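PDB 4R94: initiator protein NS1 from Murine minute virus, which nicks viral DNA at the replication origin through its N-terminal nuclease domain and unwinds it with an ATP-driven helicase, initiating and directing parvoviral genome replication. Local coordinates for residues Trp16-Ser27 and Thr198-Tyr209. Numbering follows the deposited sequence.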
ATOM      1  N   TRP A  16      17.196  11.133   2.754  1.00 24.30           N
ATOM      2  CA  TRP A  16      15.801  11.464   3.008  1.00 26.78           C
ATOM      3  C   TRP A  16      15.216  10.594   4.126  1.00 26.56           C
ATOM      4  O   TRP A  16      14.503  11.092   5.008  1.00 27.47           O
ATOM      5  CB  TRP A  16      15.000  11.310   1.707  1.00 25.96           C
ATOM      6  CG  TRP A  16      13.572  11.768   1.725  1.00 28.98           C
ATOM      7  CD1 TRP A  16      13.106  13.040   1.492  1.00 30.17           C
ATOM      8  CD2 TRP A  16      12.414  10.946   1.908  1.00 26.06           C
ATOM      9  NE1 TRP A  16      11.734  13.056   1.552  1.00 28.26           N
ATOM     10  CE2 TRP A  16      11.285  11.786   1.805  1.00 26.78           C
ATOM     11  CE3 TRP A  16      12.222   9.583   2.154  1.00 22.45           C
ATOM     12  CZ2 TRP A  16       9.981  11.303   1.944  1.00 26.77           C
ATOM     13  CZ3 TRP A  16      10.931   9.112   2.295  1.00 22.73           C
ATOM     14  CH2 TRP A  16       9.829   9.967   2.194  1.00 23.33           C
ATOM     15  N   LEU A  17      15.541   9.303   4.106  1.00 23.66           N
ATOM     16  CA  LEU A  17      15.026   8.390   5.119  1.00 23.17           C
ATOM     17  C   LEU A  17      15.688   8.634   6.468  1.00 25.40           C
ATOM     18  O   LEU A  17      15.026   8.591   7.501  1.00 27.57           O
ATOM     19  CB  LEU A  17      15.226   6.933   4.696  1.00 22.26           C
ATOM     20  CG  LEU A  17      14.434   6.457   3.481  1.00 24.47           C
ATOM     21  CD1 LEU A  17      14.966   5.103   3.004  1.00 24.06           C
ATOM     22  CD2 LEU A  17      12.942   6.384   3.815  1.00 22.01           C
ATOM     23  N   LYS A  18      16.988   8.901   6.458  1.00 24.42           N
ATOM     24  CA  LYS A  18      17.707   9.113   7.707  1.00 26.40           C
ATOM     25  C   LYS A  18      17.216  10.375   8.417  1.00 27.80           C
ATOM     26  O   LYS A  18      17.122  10.410   9.644  1.00 27.30           O
ATOM     27  CB  LYS A  18      19.219   9.184   7.461  1.00 27.01           C
ATOM     28  CG  LYS A  18      20.041   8.891   8.707  1.00 33.87           C
ATOM     29  CD  LYS A  18      19.853   7.440   9.153  1.00 31.52           C
ATOM     30  CE  LYS A  18      20.701   7.106  10.359  1.00 35.91           C
ATOM     31  NZ  LYS A  18      20.638   5.661  10.713  1.00 36.41           N
ATOM     32  N   GLU A  19      16.887  11.410   7.651  1.00 27.88           N
ATOM     33  CA  GLU A  19      16.318  12.618   8.235  1.00 28.93           C
ATOM     34  C   GLU A  19      15.004  12.305   8.934  1.00 28.74           C
ATOM     35  O   GLU A  19      14.599  13.009   9.857  1.00 29.87           O
ATOM     36  CB  GLU A  19      16.096  13.699   7.171  1.00 34.80           C
ATOM     37  CG  GLU A  19      17.346  14.467   6.791  1.00 43.14           C
ATOM     38  CD  GLU A  19      17.065  15.572   5.783  1.00 56.65           C
ATOM     39  OE1 GLU A  19      15.944  15.604   5.228  1.00 57.75           O
ATOM     40  OE2 GLU A  19      17.964  16.410   5.553  1.00 62.50           O
ATOM     41  N   LYS A  20      14.331  11.248   8.484  1.00 26.12           N
ATOM     42  CA  LYS A  20      13.032  10.905   9.040  1.00 25.89           C
ATOM     43  C   LYS A  20      13.100   9.622   9.864  1.00 24.65           C
ATOM     44  O   LYS A  20      12.087   8.967  10.095  1.00 24.62           O
ATOM     45  CB  LYS A  20      12.000  10.772   7.913  1.00 23.43           C
ATOM     46  CG  LYS A  20      11.801  12.055   7.131  1.00 26.48           C
ATOM     47  CD  LYS A  20      10.937  11.829   5.893  1.00 24.78           C
ATOM     48  CE  LYS A  20      10.850  13.083   5.054  1.00 32.10           C
ATOM     49  NZ  LYS A  20      12.209  13.440   4.551  1.00 37.33           N
ATOM     50  N   SER A  21      14.302   9.277  10.330  1.00 25.99           N
ATOM     51  CA  SER A  21      14.536   7.998  10.993  1.00 24.64           C
ATOM     52  C   SER A  21      13.595   7.734  12.149  1.00 27.26           C
ATOM     53  O   SER A  21      13.152   6.595  12.344  1.00 24.51           O
ATOM     54  CB  SER A  21      15.979   7.924  11.513  1.00 24.91           C
ATOM     55  OG  SER A  21      16.226   9.000  12.394  1.00 26.58           O
ATOM     56  N   ASN A  22      13.295   8.799  12.897  1.00 24.91           N
ATOM     57  CA  ASN A  22      12.552   8.716  14.145  1.00 28.57           C
ATOM     58  C   ASN A  22      11.182   9.367  14.103  1.00 29.64           C
ATOM     59  O   ASN A  22      10.598   9.671  15.145  1.00 32.94           O
ATOM     60  CB  ASN A  22      13.363   9.366  15.271  1.00 30.60           C
ATOM     61  CG  ASN A  22      14.554   8.551  15.663  1.00 35.40           C
ATOM     62  OD1 ASN A  22      15.487   8.379  14.879  1.00 33.47           O
ATOM     63  ND2 ASN A  22      14.545   8.048  16.890  1.00 40.60           N
ATOM     64  N   GLN A  23      10.661   9.603  12.911  1.00 29.15           N
ATOM     65  CA  GLN A  23       9.349  10.215  12.831  1.00 27.99           C
ATOM     66  C   GLN A  23       8.265   9.177  13.104  1.00 30.06           C
ATOM     67  O   GLN A  23       8.220   8.138  12.452  1.00 25.01           O
ATOM     68  CB  GLN A  23       9.135  10.863  11.475  1.00 29.61           C
ATOM     69  CG  GLN A  23       7.992  11.837  11.510  1.00 36.84           C
ATOM     70  CD  GLN A  23       7.099  11.704  10.318  1.00 38.23           C
ATOM     71  OE1 GLN A  23       7.557  11.371   9.222  1.00 41.54           O
ATOM     72  NE2 GLN A  23       5.809  11.949  10.515  1.00 29.00           N
ATOM     73  N   GLU A  24       7.408   9.448  14.087  1.00 28.69           N
ATOM     74  CA  GLU A  24       6.331   8.518  14.423  1.00 26.94           C
ATOM     75  C   GLU A  24       5.271   8.558  13.331  1.00 19.46           C
ATOM     76  O   GLU A  24       4.899   9.635  12.861  1.00 26.11           O
ATOM     77  CB  GLU A  24       5.707   8.846  15.787  1.00 31.47           C
ATOM     78  CG  GLU A  24       6.528   8.338  16.972  1.00 34.51           C
ATOM     79  CD  GLU A  24       5.814   8.508  18.313  1.00 38.74           C
ATOM     80  OE1 GLU A  24       5.775   9.642  18.826  1.00 42.90           O
ATOM     81  OE2 GLU A  24       5.295   7.507  18.852  1.00 39.93           O
ATOM     82  N   VAL A  25       4.834   7.376  12.900  1.00 20.69           N
ATOM     83  CA  VAL A  25       3.819   7.259  11.842  1.00 20.62           C
ATOM     84  C   VAL A  25       2.896   6.083  12.142  1.00 20.06           C
ATOM     85  O   VAL A  25       3.279   5.147  12.834  1.00 20.48           O
ATOM     86  CB  VAL A  25       4.441   7.056  10.428  1.00 19.47           C
ATOM     87  CG1 VAL A  25       5.258   8.276   9.984  1.00 22.96           C
ATOM     88  CG2 VAL A  25       5.286   5.803  10.376  1.00 20.03           C
ATOM     89  N   PHE A  26       1.680   6.123  11.604  1.00 17.48           N
ATOM     90  CA  PHE A  26       0.802   4.964  11.653  1.00 17.72           C
ATOM     91  C   PHE A  26       1.281   3.888  10.682  1.00 18.58           C
ATOM     92  O   PHE A  26       1.911   4.181   9.665  1.00 16.54           O
ATOM     93  CB  PHE A  26      -0.635   5.319  11.264  1.00 16.30           C
ATOM     94  CG  PHE A  26      -1.313   6.318  12.168  1.00 20.00           C
ATOM     95  CD1 PHE A  26      -1.252   6.205  13.546  1.00 23.32           C
ATOM     96  CD2 PHE A  26      -2.062   7.344  11.615  1.00 23.10           C
ATOM     97  CE1 PHE A  26      -1.913   7.131  14.360  1.00 22.54           C
ATOM     98  CE2 PHE A  26      -2.713   8.266  12.419  1.00 25.27           C
ATOM     99  CZ  PHE A  26      -2.629   8.158  13.797  1.00 22.61           C
ATOM    100  N   SER A  27       0.928   2.645  10.979  1.00 16.91           N
ATOM    101  CA  SER A  27       1.168   1.536  10.076  1.00 17.59           C
ATOM    102  C   SER A  27      -0.160   0.894   9.727  1.00 17.43           C
ATOM    103  O   SER A  27      -0.888   0.432  10.613  1.00 16.42           O
ATOM    104  CB  SER A  27       2.113   0.516  10.723  1.00 17.17           C
ATOM    105  OG  SER A  27       2.145  -0.698   9.976  1.00 19.53           O
ATOM    106  N   THR A 198      -3.107   1.898  19.593  1.00 20.96           N
ATOM    107  CA  THR A 198      -2.407   2.135  18.336  1.00 20.72           C
ATOM    108  C   THR A 198      -0.904   2.103  18.551  1.00 22.17           C
ATOM    109  O   THR A 198      -0.405   2.721  19.501  1.00 23.28           O
ATOM    110  CB  THR A 198      -2.814   3.476  17.750  1.00 25.71           C
ATOM    111  OG1 THR A 198      -4.218   3.433  17.469  1.00 23.82           O
ATOM    112  CG2 THR A 198      -2.023   3.780  16.470  1.00 21.73           C
ATOM    113  N   LYS A 199      -0.191   1.374  17.689  1.00 19.42           N
ATOM    114  CA  LYS A 199       1.273   1.283  17.783  1.00 18.94           C
ATOM    115  C   LYS A 199       1.922   2.038  16.625  1.00 22.81           C
ATOM    116  O   LYS A 199       1.991   1.530  15.504  1.00 21.49           O
ATOM    117  CB  LYS A 199       1.730  -0.181  17.775  1.00 19.77           C
ATOM    118  CG  LYS A 199       3.255  -0.385  17.919  1.00 21.64           C
ATOM    119  CD  LYS A 199       3.588  -1.855  18.074  1.00 24.59           C
ATOM    120  CE  LYS A 199       5.099  -2.070  18.100  1.00 29.39           C
ATOM    121  NZ  LYS A 199       5.421  -3.510  17.970  1.00 33.42           N
ATOM    122  N   CYS A 200       2.397   3.245  16.890  1.00 21.06           N
ATOM    123  CA  CYS A 200       3.105   3.988  15.867  1.00 20.88           C
ATOM    124  C   CYS A 200       4.467   3.346  15.645  1.00 26.14           C
ATOM    125  O   CYS A 200       5.029   2.694  16.545  1.00 25.22           O
ATOM    126  CB  CYS A 200       3.231   5.456  16.254  1.00 22.03           C
ATOM    127  SG  CYS A 200       1.621   6.288  16.344  1.00 31.46           S
ATOM    128  N   VAL A 201       4.983   3.487  14.434  1.00 21.28           N
ATOM    129  CA  VAL A 201       6.306   2.975  14.135  1.00 22.40           C
ATOM    130  C   VAL A 201       7.195   4.124  13.719  1.00 21.25           C
ATOM    131  O   VAL A 201       6.714   5.239  13.493  1.00 21.01           O
ATOM    132  CB  VAL A 201       6.275   1.895  13.039  1.00 24.07           C
ATOM    133  CG1 VAL A 201       5.382   0.737  13.463  1.00 27.36           C
ATOM    134  CG2 VAL A 201       5.789   2.478  11.720  1.00 21.44           C
ATOM    135  N   LEU A 202       8.496   3.860  13.645  1.00 21.19           N
ATOM    136  CA  LEU A 202       9.453   4.877  13.238  1.00 21.38           C
ATOM    137  C   LEU A 202       9.702   4.775  11.732  1.00 21.08           C
ATOM    138  O   LEU A 202      10.219   3.756  11.239  1.00 21.62           O
ATOM    139  CB  LEU A 202      10.768   4.732  14.030  1.00 22.74           C
ATOM    140  CG  LEU A 202      10.676   5.010  15.535  1.00 29.01           C
ATOM    141  CD1 LEU A 202      12.081   5.106  16.126  1.00 29.77           C
ATOM    142  CD2 LEU A 202       9.886   6.257  15.854  1.00 25.93           C
ATOM    143  N   PHE A 203       9.340   5.846  11.023  1.00 21.52           N
ATOM    144  CA  PHE A 203       9.278   5.883   9.566  1.00 21.52           C
ATOM    145  C   PHE A 203      10.565   5.435   8.865  1.00 20.77           C
ATOM    146  O   PHE A 203      10.587   4.407   8.196  1.00 19.11           O
ATOM    147  CB  PHE A 203       8.902   7.298   9.132  1.00 20.40           C
ATOM    148  CG  PHE A 203       8.610   7.447   7.665  1.00 19.83           C
ATOM    149  CD1 PHE A 203       7.391   7.039   7.133  1.00 20.41           C
ATOM    150  CD2 PHE A 203       9.528   8.073   6.832  1.00 20.11           C
ATOM    151  CE1 PHE A 203       7.107   7.216   5.775  1.00 19.29           C
ATOM    152  CE2 PHE A 203       9.251   8.259   5.477  1.00 19.48           C
ATOM    153  CZ  PHE A 203       8.042   7.823   4.946  1.00 18.87           C
ATOM    154  N   GLY A 204      11.635   6.210   9.009  1.00 20.12           N
ATOM    155  CA  GLY A 204      12.881   5.889   8.333  1.00 21.84           C
ATOM    156  C   GLY A 204      13.430   4.522   8.712  1.00 19.96           C
ATOM    157  O   GLY A 204      13.856   3.763   7.849  1.00 19.43           O
ATOM    158  N   ASN A 205      13.397   4.195   9.999  1.00 21.09           N
ATOM    159  CA  ASN A 205      13.961   2.924  10.429  1.00 17.88           C
ATOM    160  C   ASN A 205      13.216   1.724   9.870  1.00 17.88           C
ATOM    161  O   ASN A 205      13.835   0.774   9.408  1.00 20.96           O
ATOM    162  CB  ASN A 205      14.008   2.833  11.955  1.00 22.66           C
ATOM    163  CG  ASN A 205      15.027   3.774  12.558  1.00 26.02           C
ATOM    164  OD1 ASN A 205      15.863   4.354  11.852  1.00 22.74           O
ATOM    165  ND2 ASN A 205      14.957   3.942  13.877  1.00 26.43           N
ATOM    166  N   MET A 206      11.886   1.768   9.909  1.00 20.04           N
ATOM    167  CA  MET A 206      11.086   0.670   9.388  1.00 18.88           C
ATOM    168  C   MET A 206      11.313   0.479   7.885  1.00 17.43           C
ATOM    169  O   MET A 206      11.372  -0.645   7.399  1.00 18.26           O
ATOM    170  CB  MET A 206       9.592   0.897   9.668  1.00 19.01           C
ATOM    171  CG  MET A 206       8.718  -0.273   9.246  1.00 22.66           C
ATOM    172  SD  MET A 206       9.017  -1.752  10.243  1.00 29.20           S
ATOM    173  CE  MET A 206       8.757  -1.030  11.845  1.00 21.74           C
ATOM    174  N   ILE A 207      11.429   1.578   7.140  1.00 17.06           N
ATOM    175  CA  ILE A 207      11.674   1.445   5.715  1.00 18.29           C
ATOM    176  C   ILE A 207      13.071   0.837   5.449  1.00 18.40           C
ATOM    177  O   ILE A 207      13.188  -0.167   4.742  1.00 19.24           O
ATOM    178  CB  ILE A 207      11.505   2.807   5.016  1.00 18.86           C
ATOM    179  CG1 ILE A 207      10.052   3.267   5.199  1.00 16.47           C
ATOM    180  CG2 ILE A 207      11.912   2.698   3.540  1.00 16.82           C
ATOM    181  CD1 ILE A 207       9.787   4.712   4.773  1.00 18.49           C
ATOM    182  N   ALA A 208      14.109   1.396   6.062  1.00 17.82           N
ATOM    183  CA  ALA A 208      15.476   0.975   5.773  1.00 22.15           C
ATOM    184  C   ALA A 208      15.786  -0.423   6.301  1.00 19.38           C
ATOM    185  O   ALA A 208      16.408  -1.237   5.615  1.00 20.96           O
ATOM    186  CB  ALA A 208      16.462   1.975   6.358  1.00 22.72           C
ATOM    187  N   TYR A 209      15.343  -0.702   7.524  1.00 20.42           N
ATOM    188  CA  TYR A 209      15.697  -1.955   8.181  1.00 20.19           C
ATOM    189  C   TYR A 209      14.717  -3.089   7.917  1.00 21.07           C
ATOM    190  O   TYR A 209      14.966  -4.228   8.312  1.00 21.08           O
ATOM    191  CB  TYR A 209      15.809  -1.738   9.690  1.00 18.95           C
ATOM    192  CG  TYR A 209      16.880  -0.762  10.103  1.00 21.03           C
ATOM    193  CD1 TYR A 209      18.146  -0.811   9.526  1.00 22.99           C
ATOM    194  CD2 TYR A 209      16.630   0.202  11.069  1.00 23.38           C
ATOM    195  CE1 TYR A 209      19.133   0.085   9.902  1.00 26.24           C
ATOM    196  CE2 TYR A 209      17.613   1.096  11.461  1.00 27.50           C
ATOM    197  CZ  TYR A 209      18.863   1.034  10.868  1.00 29.28           C
ATOM    198  OH  TYR A 209      19.850   1.925  11.251  1.00 32.54           O
TER
HETATM  199  O   HOH W   1      -0.084   2.075  13.662  1.00 20.28           O
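Trp16 and Phe203 meet with their planes inclined at 70°, the indole CZ3 lying in the plane of the phenyl ring at its edge, 3.7 Å from Phe203 CE2. One face of that phenyl ring carries Ile207 CD1 over its centre, one helical turn on; Leu17 CD2 in turn packs 3.7 Å from Ile207 CD1. With CG anti to the backbone N (chi1 -172°), Phe203 sends its ring alongside Lys20, and CD1 comes within 3.8 Å of Val25 CG1. Lys20 NZ rests over a face of the indole, near its rim.

Beneath the rings the backbone is tightly joined. Lys20 O accepts from Gly204 N at 3.0 Å and, through the opposite face of its carbonyl plane, from Gln23 N, which closes a type I turn. Phe203 N gives a straight bond to Gln23 O (2.9 Å, 167°), so the turn satisfies amides of the first helical turn. Gly204, without a side chain, lets the backbones close to 3.8 Å between Ser21 CA and Gly204 CA.

Farther along, Val25 and Val201 form an antiparallel hydrogen-bonded pair, and their CG2 methyls touch on the sheet face they share with Leu131 of the neighbouring strand 125-134. Cys200 SG approaches the Phe26 ring obliquely, while a water bridges Ser27 N to Lys199 O.

The short strand 201-202 thus edges strand 24-31 of the central antiparallel sheet and runs directly into helix 203-211, which bears the nuclease tyrosine, Tyr210, as in the HUH-type nickase fold of rolling-circle initiators.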